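PDB 3I57: mucus binding protein from Lactobacillus reuteri, which probably anchors in the cell wall and binds mucus, with this chain, a type 2 repeat of beta-grasp fold, also showing immunoglobulin binding. Local coordinates for residues A[6-11]-A[71-76]; A[78-83]-A[133-138]; A[121-126]-A[137-142]; A[143-148]-A[165-170]; A[44-49]-A[127-132]. One frame throughout, in Å; residues are numbered along the deposited sequence.

From the N terminus, contact 1 closes the first long loop, bringing strand 67-80 beside strand 2-10, with helix 35-43 and strand 46-51 in between. Contact 5 crosses it: 44-49 lies within that loop, yet its partner 127-132 belongs to the Muc B2-like domain, and His-75 ND1 meets Asp-127 OD2 at 2.6 Å where the two touch. Contact 2 follows contact 1 in series and also crosses contact 5, tying the end of strand 67-80 to 133-138. Contact 3 closes the short loop through 127-136, where strands 112-127 and 133-135 pair antiparallel, crosses contact 5 and shares Lys-137 and Trp-138 with contact 2. Contact 4, last in series, joins 143-148 to 165-170 in a separate small sheet.

Contact 1: A[6-11]-A[71-76]; sequences VQYIDG and VIFKHH
The Tyr-8 ring lies alongside Val-71, both side chains pointing the same way: CD2 of Tyr-8 is 3.7 Å from CB of Val-71, and Val-71 CG2 sits off-centre above the ring, 28° from its normal. The Phe-73 and Tyr-8 rings meet edge to edge, Phe-73 CE2 3.7 Å from Tyr-8 CD2. The strand register puts Tyr-8, Val-71, Asp-10 and Phe-73 on one side of the sheet, where helix 35-43 supplies Phe-41 to both rings; Tyr-8 OH bonds to Tyr-32. The pairing beneath is parallel, as between the first and last strands of a beta-grasp sheet packed on a helix. Val-71 N donates to Gln-7 O, Ile-9 N to Val-71 O at 2.8 Å, Phe-73 N to Ile-9 O, and Gly-11 N to Phe-73 O. On the other side Ile-9 CB meets Ile-72 CG1 at 4.2 Å. At the C-terminal end of the paired strands, His-75 NE2 donates to Asp-10 OD2 at 2.6 Å, in the imidazole plane but 23° out of the carboxylate plane, on its syn side. Tyr-46 OH also bonds that oxygen, while Asp-10 OD1 accepts from the backbone of Glu-12 and Thr-13; these bonds fix the carboxylate's rotation, and Asp-127 takes the imidazole's ND1.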
# COMPACT_ATOMS: atom_id res chain seq x y z
N VAL A 6 -14.02 28.46 -11.45
CA VAL A 6 -12.81 28.03 -10.76
C VAL A 6 -12.86 26.53 -10.61
O VAL A 6 -13.80 26.00 -10.03
CB VAL A 6 -12.70 28.67 -9.37
CG1 VAL A 6 -11.41 28.22 -8.70
CG2 VAL A 6 -12.77 30.18 -9.49
N GLN A 7 -11.86 25.84 -11.15
CA GLN A 7 -11.97 24.39 -11.29
C GLN A 7 -10.97 23.73 -10.37
O GLN A 7 -9.78 23.96 -10.47
CB GLN A 7 -11.71 23.98 -12.76
CG GLN A 7 -12.78 24.59 -13.69
CD GLN A 7 -12.39 24.56 -15.16
OE1 GLN A 7 -13.18 24.16 -16.05
NE2 GLN A 7 -11.18 24.96 -15.42
N TYR A 8 -11.47 22.89 -9.47
CA TYR A 8 -10.63 22.15 -8.53
C TYR A 8 -10.28 20.78 -9.13
O TYR A 8 -11.17 20.00 -9.47
CB TYR A 8 -11.34 22.03 -7.18
CG TYR A 8 -11.43 23.35 -6.49
CD1 TYR A 8 -12.44 24.25 -6.82
CD2 TYR A 8 -10.46 23.76 -5.58
CE1 TYR A 8 -12.52 25.48 -6.25
CE2 TYR A 8 -10.52 25.02 -4.98
CZ TYR A 8 -11.56 25.88 -5.34
OH TYR A 8 -11.67 27.13 -4.77
N ILE A 9 -8.98 20.51 -9.29
CA ILE A 9 -8.53 19.38 -10.11
C ILE A 9 -7.62 18.41 -9.34
O ILE A 9 -6.74 18.87 -8.63
CB ILE A 9 -7.69 19.88 -11.30
CG1 ILE A 9 -8.49 20.85 -12.18
CG2 ILE A 9 -7.20 18.70 -12.16
CD1 ILE A 9 -9.81 20.32 -12.52
N ASP A 10 -7.83 17.10 -9.52
CA ASP A 10 -6.83 16.10 -9.06
C ASP A 10 -5.85 15.92 -10.21
O ASP A 10 -6.19 15.34 -11.26
CB ASP A 10 -7.48 14.76 -8.71
CG ASP A 10 -6.46 13.68 -8.32
OD1 ASP A 10 -5.28 13.80 -8.67
OD2 ASP A 10 -6.86 12.71 -7.66
N GLY A 11 -4.66 16.47 -10.02
CA GLY A 11 -3.65 16.46 -11.08
C GLY A 11 -2.92 15.14 -11.21
O GLY A 11 -2.09 14.98 -12.12
N VAL A 71 -7.33 25.00 -9.85
CA VAL A 71 -6.63 24.82 -8.60
C VAL A 71 -6.27 23.35 -8.59
O VAL A 71 -7.15 22.49 -8.55
CB VAL A 71 -7.52 25.16 -7.35
CG1 VAL A 71 -6.73 24.97 -6.07
CG2 VAL A 71 -7.99 26.62 -7.40
N ILE A 72 -4.99 23.06 -8.65
CA ILE A 72 -4.58 21.70 -8.96
C ILE A 72 -3.97 21.10 -7.71
O ILE A 72 -3.15 21.74 -7.05
CB ILE A 72 -3.55 21.66 -10.14
CG1 ILE A 72 -4.18 22.17 -11.44
CG2 ILE A 72 -3.05 20.22 -10.40
CD1 ILE A 72 -3.18 22.42 -12.58
N PHE A 73 -4.37 19.87 -7.39
CA PHE A 73 -3.83 19.17 -6.24
C PHE A 73 -3.10 17.90 -6.63
O PHE A 73 -3.38 17.29 -7.66
CB PHE A 73 -4.97 18.74 -5.32
CG PHE A 73 -5.80 19.87 -4.81
CD1 PHE A 73 -5.54 20.43 -3.58
CD2 PHE A 73 -6.83 20.38 -5.58
CE1 PHE A 73 -6.32 21.49 -3.10
CE2 PHE A 73 -7.61 21.46 -5.11
CZ PHE A 73 -7.34 22.00 -3.88
N LYS A 74 -2.19 17.46 -5.76
CA LYS A 74 -1.70 16.09 -5.82
C LYS A 74 -2.21 15.33 -4.60
O LYS A 74 -2.91 15.90 -3.75
CB LYS A 74 -0.16 16.07 -5.89
CG LYS A 74 0.41 16.77 -7.10
CD LYS A 74 1.96 16.75 -7.04
CE LYS A 74 2.58 16.96 -8.42
NZ LYS A 74 1.95 16.04 -9.41
N HIS A 75 -1.85 14.06 -4.48
CA HIS A 75 -2.30 13.30 -3.30
C HIS A 75 -1.24 13.43 -2.21
O HIS A 75 -0.06 13.18 -2.48
CB HIS A 75 -2.44 11.82 -3.65
CG HIS A 75 -3.50 11.51 -4.66
ND1 HIS A 75 -3.98 10.23 -4.86
CD2 HIS A 75 -4.19 12.32 -5.50
CE1 HIS A 75 -4.91 10.27 -5.80
NE2 HIS A 75 -5.05 11.52 -6.21
N HIS A 76 -1.63 13.85 -1.01
CA HIS A 76 -0.70 13.87 0.10
C HIS A 76 -0.31 12.43 0.50
O HIS A 76 -1.15 11.53 0.55
CB HIS A 76 -1.29 14.62 1.32
CG HIS A 76 -0.31 14.71 2.44
ND1 HIS A 76 0.83 15.49 2.36
CD2 HIS A 76 -0.21 14.01 3.59
CE1 HIS A 76 1.55 15.32 3.46
NE2 HIS A 76 0.94 14.43 4.22

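Contact 2: A[78-83]-A[133-138]; sequences ENVDPN and VAWGKW
Val-80 and Val-133 meet tip to tip between two strands of one mixed beta sheet, 67-80 and 133-135, each of which pairs with strand 112-127. The two are therefore not paired directly: the Val-80 and Val-133 CA atoms stand 8.0 Å apart, and no hydrogen bond crosses the contact. Apolar packing carries it instead. A chi1 of -60° sets Val-80 CG1 anti to the carbonyl carbon and leaves CG2 between the backbone N and that carbon, facing Val-133, whose CG1 it reaches at 3.9 Å and CG2 at 4.0 Å. Val-133 CG1 in turn lies over the centre of one face of the Trp-135 ring, while Val-80 CG2 comes within 4.4 Å of Trp-135 CH2. Among polar groups, Trp-135 NE1 has a weak hydrogen bond to Thr-90 OG1, outside the contact, and the indole's outer carbons CZ3 and CH2 butt against the backbone at Asp-81 and Pro-82. An alanine in place of Trp-135 would probably open a gap beside Asp-81 O and Pro-82 and strip the ring from Val-133 CG1. At the indole's edge, in its plane, the carbonyl O of Asp-81 stands 3.7 Å from Trp-135 CZ3.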
# COMPACT_ATOMS: atom_id res chain seq x y z
N GLU A 78 2.26 9.86 3.16
CA GLU A 78 3.03 9.75 4.40
C GLU A 78 3.59 8.34 4.51
O GLU A 78 2.94 7.36 4.17
CB GLU A 78 2.15 10.08 5.61
CG GLU A 78 0.87 9.24 5.69
CD GLU A 78 0.02 9.56 6.92
OE1 GLU A 78 -0.69 10.59 6.89
OE2 GLU A 78 0.06 8.77 7.91
N ASN A 79 4.83 8.24 4.97
CA ASN A 79 5.42 6.93 5.16
C ASN A 79 4.77 6.24 6.34
O ASN A 79 4.56 6.84 7.40
CB ASN A 79 6.92 7.05 5.43
CG ASN A 79 7.66 7.82 4.36
OD1 ASN A 79 7.45 7.61 3.18
ND2 ASN A 79 8.58 8.69 4.79
N VAL A 80 4.44 4.96 6.17
CA VAL A 80 3.84 4.19 7.26
C VAL A 80 4.63 2.91 7.59
O VAL A 80 5.44 2.43 6.79
CB VAL A 80 2.34 3.81 6.98
CG1 VAL A 80 1.47 5.06 6.82
CG2 VAL A 80 2.21 2.90 5.73
N ASP A 81 4.39 2.40 8.79
CA ASP A 81 5.06 1.22 9.30
C ASP A 81 4.35 -0.05 8.76
O ASP A 81 3.26 0.03 8.22
CB ASP A 81 5.07 1.26 10.84
CG ASP A 81 5.87 2.46 11.40
OD1 ASP A 81 6.74 3.01 10.68
OD2 ASP A 81 5.66 2.88 12.57
N PRO A 82 4.99 -1.22 8.91
CA PRO A 82 4.42 -2.46 8.41
C PRO A 82 3.07 -2.83 9.04
O PRO A 82 2.39 -3.69 8.52
CB PRO A 82 5.49 -3.50 8.81
CG PRO A 82 6.80 -2.70 8.73
CD PRO A 82 6.36 -1.40 9.42
N ASN A 83 2.69 -2.22 10.15
CA ASN A 83 1.45 -2.61 10.80
C ASN A 83 0.28 -1.80 10.30
O ASN A 83 -0.84 -1.97 10.76
CB ASN A 83 1.53 -2.48 12.32
CG ASN A 83 2.75 -3.15 12.89
OD1 ASN A 83 3.64 -2.50 13.45
ND2 ASN A 83 2.84 -4.46 12.70
N VAL A 133 -2.16 1.96 0.87
CA VAL A 133 -0.72 2.00 1.07
C VAL A 133 -0.05 1.35 -0.13
O VAL A 133 -0.39 0.23 -0.51
CB VAL A 133 -0.33 1.17 2.31
CG1 VAL A 133 1.19 1.14 2.46
CG2 VAL A 133 -0.95 1.78 3.58
N ALA A 134 0.91 2.06 -0.73
CA ALA A 134 1.84 1.47 -1.67
C ALA A 134 2.96 0.84 -0.88
O ALA A 134 3.81 1.54 -0.33
CB ALA A 134 2.40 2.55 -2.61
N TRP A 135 2.97 -0.49 -0.83
CA TRP A 135 3.96 -1.20 -0.02
C TRP A 135 5.29 -1.29 -0.74
O TRP A 135 5.32 -1.58 -1.92
CB TRP A 135 3.46 -2.60 0.34
CG TRP A 135 2.26 -2.54 1.25
CD1 TRP A 135 0.95 -2.82 0.93
CD2 TRP A 135 2.25 -2.13 2.63
NE1 TRP A 135 0.15 -2.61 2.02
CE2 TRP A 135 0.91 -2.18 3.07
CE3 TRP A 135 3.25 -1.72 3.53
CZ2 TRP A 135 0.55 -1.87 4.38
CZ3 TRP A 135 2.89 -1.41 4.82
CH2 TRP A 135 1.55 -1.47 5.23
N GLY A 136 6.38 -1.07 0.00
CA GLY A 136 7.72 -1.19 -0.55
C GLY A 136 8.26 -2.61 -0.52
O GLY A 136 7.51 -3.59 -0.35
N LYS A 137 9.57 -2.73 -0.71
CA LYS A 137 10.20 -4.04 -0.77
C LYS A 137 10.10 -4.72 0.58
O LYS A 137 10.08 -4.05 1.62
CB LYS A 137 11.67 -3.86 -1.06
CG LYS A 137 11.96 -3.39 -2.45
CD LYS A 137 13.48 -3.31 -2.63
CE LYS A 137 13.86 -2.58 -3.89
NZ LYS A 137 13.69 -1.12 -3.71
N TRP A 138 10.08 -6.05 0.58
CA TRP A 138 10.20 -6.76 1.86
C TRP A 138 11.51 -6.39 2.55
O TRP A 138 12.59 -6.36 1.90
CB TRP A 138 10.10 -8.27 1.65
CG TRP A 138 8.73 -8.72 1.16
CD1 TRP A 138 8.41 -9.18 -0.10
CD2 TRP A 138 7.51 -8.71 1.91
NE1 TRP A 138 7.07 -9.48 -0.15
CE2 TRP A 138 6.49 -9.20 1.06
CE3 TRP A 138 7.17 -8.33 3.22
CZ2 TRP A 138 5.16 -9.32 1.48
CZ3 TRP A 138 5.84 -8.44 3.63
CH2 TRP A 138 4.86 -8.95 2.76

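Contact 3: A[121-126]-A[137-142]; sequences TRNGVL and KWNEAS
Thr-121 is gripped through both backbone and side chain. Its N donates to Glu-140 OE1 at 2.8 Å, using the syn lone pair of that oxygen, and its carbonyl O accepts from Asn-139 N at 2.7 Å, with a nearly straight angle of 176° at the hydrogen. Its OG1 is 2.7 Å from Glu-140 OE2 and 3.1 Å from Asn-139 OD1, and the one hydroxyl proton could go to either. Glu-140 bends at chi2 (82°), which curls its carboxylate back to Thr-121 so that each oxygen faces a different group of that residue. At Arg-122 the side chain runs extended from CG to NE across Trp-138. CD lies over the six-membered ring, 3.5 Å from its centroid, and the guanidinium follows flat on the indole, their planes 4° apart: a parallel stack of the guanidinium on the indole. Lys-91 O, outside the contact, accepts a hydrogen bond from NH2, and Trp-135 also touches this arginine. Asn-123 ends the run, its ND2 giving a weak bond to Asn-139 OD1, while a water accepts from Asn-123 N and donates to Lys-137 O. These bonds tie the link between strands 133-135 and 142-144 to strand 112-127 at Thr-121 to Asn-123, within the Muc B2-like domain. Bound to a main-chain N-H and facing a hydroxyl, the Glu-140 carboxylate would probably be stabilised in its charged form.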
# COMPACT_ATOMS: atom_id res chain seq x y z
N THR A 121 8.35 -8.36 6.84
CA THR A 121 7.69 -7.06 6.98
C THR A 121 8.11 -6.15 5.83
O THR A 121 9.15 -6.35 5.21
CB THR A 121 8.07 -6.33 8.30
OG1 THR A 121 9.46 -5.94 8.28
CG2 THR A 121 7.81 -7.20 9.48
N ARG A 122 7.27 -5.16 5.56
CA ARG A 122 7.60 -4.17 4.53
C ARG A 122 6.96 -2.85 4.94
O ARG A 122 5.83 -2.83 5.47
CB ARG A 122 7.14 -4.64 3.14
CG ARG A 122 5.61 -4.86 2.99
CD ARG A 122 5.26 -5.49 1.66
NE ARG A 122 3.84 -5.80 1.57
CZ ARG A 122 3.24 -6.24 0.47
NH1 ARG A 122 3.94 -6.38 -0.66
NH2 ARG A 122 1.94 -6.51 0.47
N ASN A 123 7.70 -1.75 4.76
CA ASN A 123 7.14 -0.43 4.99
C ASN A 123 6.42 0.01 3.76
O ASN A 123 6.55 -0.60 2.72
CB ASN A 123 8.23 0.58 5.34
CG ASN A 123 8.69 0.40 6.76
OD1 ASN A 123 8.45 1.25 7.63
ND2 ASN A 123 9.27 -0.73 7.03
N GLY A 124 5.65 1.07 3.87
CA GLY A 124 4.92 1.56 2.72
C GLY A 124 4.69 3.06 2.81
O GLY A 124 5.15 3.73 3.73
N VAL A 125 4.01 3.58 1.79
CA VAL A 125 3.66 4.98 1.72
C VAL A 125 2.15 5.04 1.50
O VAL A 125 1.63 4.52 0.49
CB VAL A 125 4.30 5.61 0.53
CG1 VAL A 125 3.77 7.02 0.33
CG2 VAL A 125 5.85 5.58 0.66
N LEU A 126 1.47 5.71 2.42
CA LEU A 126 0.03 5.80 2.41
C LEU A 126 -0.36 7.02 1.59
O LEU A 126 0.23 8.09 1.71
CB LEU A 126 -0.50 5.95 3.83
CG LEU A 126 -1.95 6.39 3.95
CD1 LEU A 126 -2.88 5.27 3.52
CD2 LEU A 126 -2.20 6.87 5.40
N LYS A 137 9.57 -2.73 -0.71
CA LYS A 137 10.20 -4.04 -0.77
C LYS A 137 10.10 -4.72 0.58
O LYS A 137 10.08 -4.05 1.62
CB LYS A 137 11.67 -3.86 -1.06
CG LYS A 137 11.96 -3.39 -2.45
CD LYS A 137 13.48 -3.31 -2.63
CE LYS A 137 13.86 -2.58 -3.89
NZ LYS A 137 13.69 -1.12 -3.71
N TRP A 138 10.08 -6.05 0.58
CA TRP A 138 10.20 -6.76 1.86
C TRP A 138 11.51 -6.39 2.55
O TRP A 138 12.59 -6.36 1.90
CB TRP A 138 10.10 -8.27 1.65
CG TRP A 138 8.73 -8.72 1.16
CD1 TRP A 138 8.41 -9.18 -0.10
CD2 TRP A 138 7.51 -8.71 1.91
NE1 TRP A 138 7.07 -9.48 -0.15
CE2 TRP A 138 6.49 -9.20 1.06
CE3 TRP A 138 7.17 -8.33 3.22
CZ2 TRP A 138 5.16 -9.32 1.48
CZ3 TRP A 138 5.84 -8.44 3.63
CH2 TRP A 138 4.86 -8.95 2.76
N ASN A 139 11.44 -6.07 3.83
CA ASN A 139 12.60 -5.57 4.55
C ASN A 139 13.67 -6.64 4.76
O ASN A 139 14.86 -6.33 4.83
CB ASN A 139 12.20 -5.03 5.92
CG ASN A 139 11.39 -3.75 5.84
OD1 ASN A 139 10.38 -3.58 6.55
ND2 ASN A 139 11.80 -2.85 4.96
N GLU A 140 13.24 -7.90 4.88
CA GLU A 140 14.19 -8.99 5.15
C GLU A 140 14.34 -9.84 3.88
O GLU A 140 13.33 -10.29 3.33
CB GLU A 140 13.71 -9.84 6.32
CG GLU A 140 13.26 -9.06 7.57
CD GLU A 140 11.82 -8.54 7.49
OE1 GLU A 140 11.10 -8.86 6.51
OE2 GLU A 140 11.41 -7.83 8.42
N ALA A 141 15.56 -10.08 3.41
CA ALA A 141 15.71 -10.80 2.13
C ALA A 141 15.40 -12.27 2.36
O ALA A 141 14.93 -12.97 1.46
CB ALA A 141 17.12 -10.63 1.54
N SER A 142 15.66 -12.72 3.57
CA SER A 142 15.21 -14.06 3.97
C SER A 142 15.05 -14.21 5.47
O SER A 142 15.59 -13.41 6.25
CB SER A 142 16.14 -15.13 3.40
OG SER A 142 17.43 -15.01 3.95
O HOH W 1 10.16 -1.91 3.21

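Contact 4: A[143-148]-A[165-170]; sequences QSYKAL and RSSNSD
A short antiparallel sheet in the Muc B2-like domain is built here, strand 142-144 pairing with strand 162-168. Gln-143 and Ser-167 form a hydrogen-bonded pair: Gln-143 N donates to Ser-167 O and Ser-167 N to Gln-143 O, both at 2.9 Å. Ser-144 and Ser-166 follow as the non-hydrogen-bonded pair, close at 4.0 Å between CA atoms, with Ser-166 OG 3.2 Å from Ser-144 CB. Beyond them Tyr-145 N donates to Arg-165 O, and a water bridges the Tyr-145 and Arg-165 carbonyls. With CG anti to its own carbonyl carbon (chi1 -68°), the Tyr-145 ring turns back along the partner strand. Arg-165 O lies at the ring edge, 3.3 Å from CD2 of Tyr-145, and farther along the same ring the phenol OH shares a 2.7 Å hydrogen bond with Ser-167 OG, which lies near the ring plane. A phenylalanine at Tyr-145 would keep the ring but would probably leave the buried Ser-167 hydroxyl without this partner. Arg-165 points its guanidinium elsewhere, to a salt bridge with Glu-160. The tyrosine ring rests on Leu-96 and Glu-98 of strand 93-104, Val-118 of strand 112-127 and Pro-175, so the small sheet is seated against the larger one.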
# COMPACT_ATOMS: atom_id res chain seq x y z
N GLN A 143 14.29 -15.21 5.89
CA GLN A 143 14.13 -15.50 7.31
C GLN A 143 14.32 -16.99 7.55
O GLN A 143 13.86 -17.81 6.76
CB GLN A 143 12.75 -15.08 7.81
CG GLN A 143 12.49 -13.56 7.82
CD GLN A 143 13.22 -12.87 8.99
OE1 GLN A 143 14.41 -12.51 8.88
NE2 GLN A 143 12.53 -12.70 10.11
N SER A 144 14.96 -17.33 8.66
CA SER A 144 15.20 -18.75 8.98
C SER A 144 14.16 -19.29 9.97
O SER A 144 13.72 -18.59 10.89
CB SER A 144 16.64 -18.96 9.48
OG SER A 144 16.87 -18.12 10.59
N TYR A 145 13.75 -20.54 9.74
CA TYR A 145 12.77 -21.20 10.59
C TYR A 145 13.51 -21.69 11.80
O TYR A 145 14.72 -21.92 11.71
CB TYR A 145 12.13 -22.39 9.85
CG TYR A 145 11.27 -21.91 8.70
CD1 TYR A 145 9.96 -21.51 8.92
CD2 TYR A 145 11.78 -21.81 7.40
CE1 TYR A 145 9.16 -21.04 7.89
CE2 TYR A 145 10.97 -21.35 6.34
CZ TYR A 145 9.66 -20.97 6.61
OH TYR A 145 8.85 -20.50 5.59
N LYS A 146 12.81 -21.82 12.92
CA LYS A 146 13.37 -22.49 14.10
C LYS A 146 13.80 -23.90 13.68
O LYS A 146 13.14 -24.52 12.84
CB LYS A 146 12.29 -22.58 15.17
CG LYS A 146 12.82 -23.01 16.53
CD LYS A 146 11.67 -23.36 17.49
CE LYS A 146 12.24 -23.92 18.79
NZ LYS A 146 13.39 -23.10 19.28
N ALA A 147 14.89 -24.41 14.25
CA ALA A 147 15.28 -25.80 14.00
C ALA A 147 14.24 -26.80 14.48
O ALA A 147 13.73 -26.70 15.60
CB ALA A 147 16.66 -26.11 14.63
N LEU A 148 13.94 -27.77 13.63
CA LEU A 148 12.98 -28.81 13.99
C LEU A 148 13.69 -30.14 14.17
O LEU A 148 14.32 -30.64 13.26
CB LEU A 148 11.91 -28.93 12.91
CG LEU A 148 11.13 -27.65 12.64
CD1 LEU A 148 10.01 -27.88 11.63
CD2 LEU A 148 10.57 -27.07 13.95
N ARG A 165 15.87 -24.75 7.82
CA ARG A 165 15.70 -24.17 6.48
C ARG A 165 15.33 -22.70 6.62
O ARG A 165 15.00 -22.25 7.71
CB ARG A 165 14.56 -24.88 5.73
CG ARG A 165 14.75 -26.39 5.52
CD ARG A 165 15.84 -26.68 4.47
NE ARG A 165 15.79 -28.10 4.11
CZ ARG A 165 16.36 -29.06 4.85
NH1 ARG A 165 17.06 -28.75 5.93
NH2 ARG A 165 16.24 -30.34 4.49
N SER A 166 15.34 -21.99 5.49
CA SER A 166 15.00 -20.57 5.45
C SER A 166 14.08 -20.35 4.27
O SER A 166 14.02 -21.18 3.35
CB SER A 166 16.26 -19.75 5.22
OG SER A 166 17.02 -19.80 6.42
N SER A 167 13.36 -19.23 4.29
CA SER A 167 12.60 -18.81 3.11
C SER A 167 13.07 -17.42 2.66
O SER A 167 13.42 -16.57 3.48
CB SER A 167 11.09 -18.75 3.38
OG SER A 167 10.49 -20.04 3.46
N ASN A 168 13.03 -17.20 1.36
CA ASN A 168 13.32 -15.90 0.76
C ASN A 168 12.05 -15.07 0.78
O ASN A 168 10.97 -15.62 0.81
CB ASN A 168 13.83 -16.08 -0.66
CG ASN A 168 15.16 -16.79 -0.71
OD1 ASN A 168 15.97 -16.64 0.21
ND2 ASN A 168 15.39 -17.58 -1.77
N SER A 169 12.18 -13.74 0.75
CA SER A 169 11.01 -12.87 0.90
C SER A 169 10.07 -12.90 -0.31
O SER A 169 8.90 -12.48 -0.18
CB SER A 169 11.44 -11.43 1.19
OG SER A 169 12.12 -10.89 0.04
N ASP A 170 10.54 -13.43 -1.45
CA ASP A 170 9.69 -13.61 -2.63
C ASP A 170 8.83 -14.87 -2.59
O ASP A 170 7.95 -15.05 -3.44
CB ASP A 170 10.48 -13.53 -3.95
CG ASP A 170 11.60 -14.57 -4.07
OD1 ASP A 170 11.91 -15.29 -3.11
OD2 ASP A 170 12.15 -14.68 -5.17
O HOH W 2 17.00 -22.75 10.11
O HOH W 3 13.68 -25.30 10.31

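Contact 5: A[44-49]-A[127-132]; sequences DGYELF and DDVTGI
Asp-127 OD1 takes two backbone donors and so holds Val-129, the residue that meets Tyr-46 and Gly-45: Val-129 N donates to it at 2.8 Å, an Asx turn, and Thr-130 N comes to it from above the carboxylate plane. Val-129 CG2 stands over the centre of the Tyr-46 ring, 3.5 Å from its centroid and 5° off the normal, a CH-pi contact, while CG1 reaches Tyr-46 OH, itself bonded to Asp-10, at 3.7 Å. Val-129 presents both methyls this way with CG1 anti to the backbone N (chi1 168°). The tyrosine ring also meets Phe-41 and, roughly perpendicular, His-75. Gly-45 is the C-prime residue of a Schellman motif that ends helix 35-43; its positive phi (104°) suits glycine, and a CB would strike Asp-128 O and Val-129 N. That turn packs against the loop between strands 112-127 and 133-135, joining the mucin-binding and Muc B2-like parts. A polar link crosses here too: one water donates to both Asp-44 O and Val-129 O, at 2.7 Å each. Farther along the loop, Thr-130 OG1 accepts from Ile-132 N in an ST turn, and Asp-128 CB rests 3.7 Å from Gly-45 O.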
# COMPACT_ATOMS: atom_id res chain seq x y z
N ASP A 44 -9.58 16.17 2.57
CA ASP A 44 -9.85 14.86 1.98
C ASP A 44 -8.54 14.19 1.53
O ASP A 44 -8.57 13.26 0.76
CB ASP A 44 -10.79 14.96 0.77
CG ASP A 44 -12.19 15.48 1.15
OD1 ASP A 44 -12.54 15.39 2.33
OD2 ASP A 44 -12.93 15.94 0.27
N GLY A 45 -7.40 14.69 1.98
CA GLY A 45 -6.14 14.03 1.67
C GLY A 45 -5.28 14.67 0.61
O GLY A 45 -4.13 14.27 0.41
N TYR A 46 -5.83 15.65 -0.09
CA TYR A 46 -5.07 16.30 -1.15
C TYR A 46 -4.02 17.24 -0.61
O TYR A 46 -4.05 17.63 0.55
CB TYR A 46 -6.02 17.07 -2.09
CG TYR A 46 -6.85 16.15 -2.93
CD1 TYR A 46 -6.32 15.62 -4.10
CD2 TYR A 46 -8.14 15.76 -2.55
CE1 TYR A 46 -7.03 14.76 -4.89
CE2 TYR A 46 -8.87 14.89 -3.35
CZ TYR A 46 -8.30 14.41 -4.53
OH TYR A 46 -8.98 13.56 -5.35
N GLU A 47 -3.10 17.62 -1.49
CA GLU A 47 -2.09 18.62 -1.18
C GLU A 47 -2.10 19.57 -2.34
O GLU A 47 -2.01 19.13 -3.49
CB GLU A 47 -0.72 17.92 -1.12
CG GLU A 47 0.38 18.80 -0.66
CD GLU A 47 1.50 17.96 -0.08
OE1 GLU A 47 2.23 18.51 0.76
OE2 GLU A 47 1.61 16.76 -0.46
N LEU A 48 -2.19 20.86 -2.07
CA LEU A 48 -2.13 21.86 -3.14
C LEU A 48 -0.84 21.75 -3.94
O LEU A 48 0.27 21.75 -3.37
CB LEU A 48 -2.29 23.27 -2.57
CG LEU A 48 -2.26 24.41 -3.60
CD1 LEU A 48 -3.44 24.38 -4.58
CD2 LEU A 48 -2.20 25.75 -2.90
N PHE A 49 -0.97 21.67 -5.27
CA PHE A 49 0.18 21.70 -6.18
C PHE A 49 0.33 23.06 -6.84
O PHE A 49 1.41 23.68 -6.83
CB PHE A 49 0.02 20.58 -7.22
CG PHE A 49 1.09 20.57 -8.28
CD1 PHE A 49 2.38 20.20 -7.96
CD2 PHE A 49 0.79 20.90 -9.60
CE1 PHE A 49 3.38 20.18 -8.94
CE2 PHE A 49 1.79 20.88 -10.58
CZ PHE A 49 3.09 20.51 -10.23
N ASP A 127 -1.33 6.81 0.70
CA ASP A 127 -1.92 7.89 -0.08
C ASP A 127 -3.14 8.34 0.71
O ASP A 127 -4.10 7.58 0.86
CB ASP A 127 -2.32 7.31 -1.43
CG ASP A 127 -3.01 8.33 -2.36
OD1 ASP A 127 -3.71 9.23 -1.86
OD2 ASP A 127 -2.88 8.20 -3.60
N ASP A 128 -3.09 9.55 1.24
CA ASP A 128 -4.14 10.07 2.07
C ASP A 128 -5.47 10.26 1.33
O ASP A 128 -6.52 10.32 1.98
CB ASP A 128 -3.71 11.40 2.69
CG ASP A 128 -2.80 11.23 3.89
OD1 ASP A 128 -2.71 10.13 4.49
OD2 ASP A 128 -2.19 12.27 4.24
N VAL A 129 -5.44 10.38 -0.00
CA VAL A 129 -6.70 10.57 -0.75
C VAL A 129 -7.47 9.26 -0.88
O VAL A 129 -8.70 9.22 -0.70
CB VAL A 129 -6.47 11.12 -2.16
CG1 VAL A 129 -7.77 11.00 -2.99
CG2 VAL A 129 -6.00 12.58 -2.08
N THR A 130 -6.75 8.19 -1.19
CA THR A 130 -7.36 6.89 -1.45
C THR A 130 -7.39 5.98 -0.21
O THR A 130 -8.18 5.02 -0.18
CB THR A 130 -6.65 6.16 -2.58
OG1 THR A 130 -5.30 5.88 -2.18
CG2 THR A 130 -6.63 7.03 -3.86
N GLY A 131 -6.58 6.25 0.80
CA GLY A 131 -6.43 5.30 1.93
C GLY A 131 -5.61 4.05 1.65
O GLY A 131 -5.45 3.19 2.52
N ILE A 132 -5.04 3.98 0.46
CA ILE A 132 -4.26 2.82 0.02
C ILE A 132 -2.78 3.01 0.31
O ILE A 132 -2.20 4.08 0.03
CB ILE A 132 -4.45 2.57 -1.49
CG1 ILE A 132 -5.94 2.41 -1.81
CG2 ILE A 132 -3.59 1.35 -1.99
CD1 ILE A 132 -6.26 2.35 -3.35
O HOH W 4 -10.27 11.30 -0.03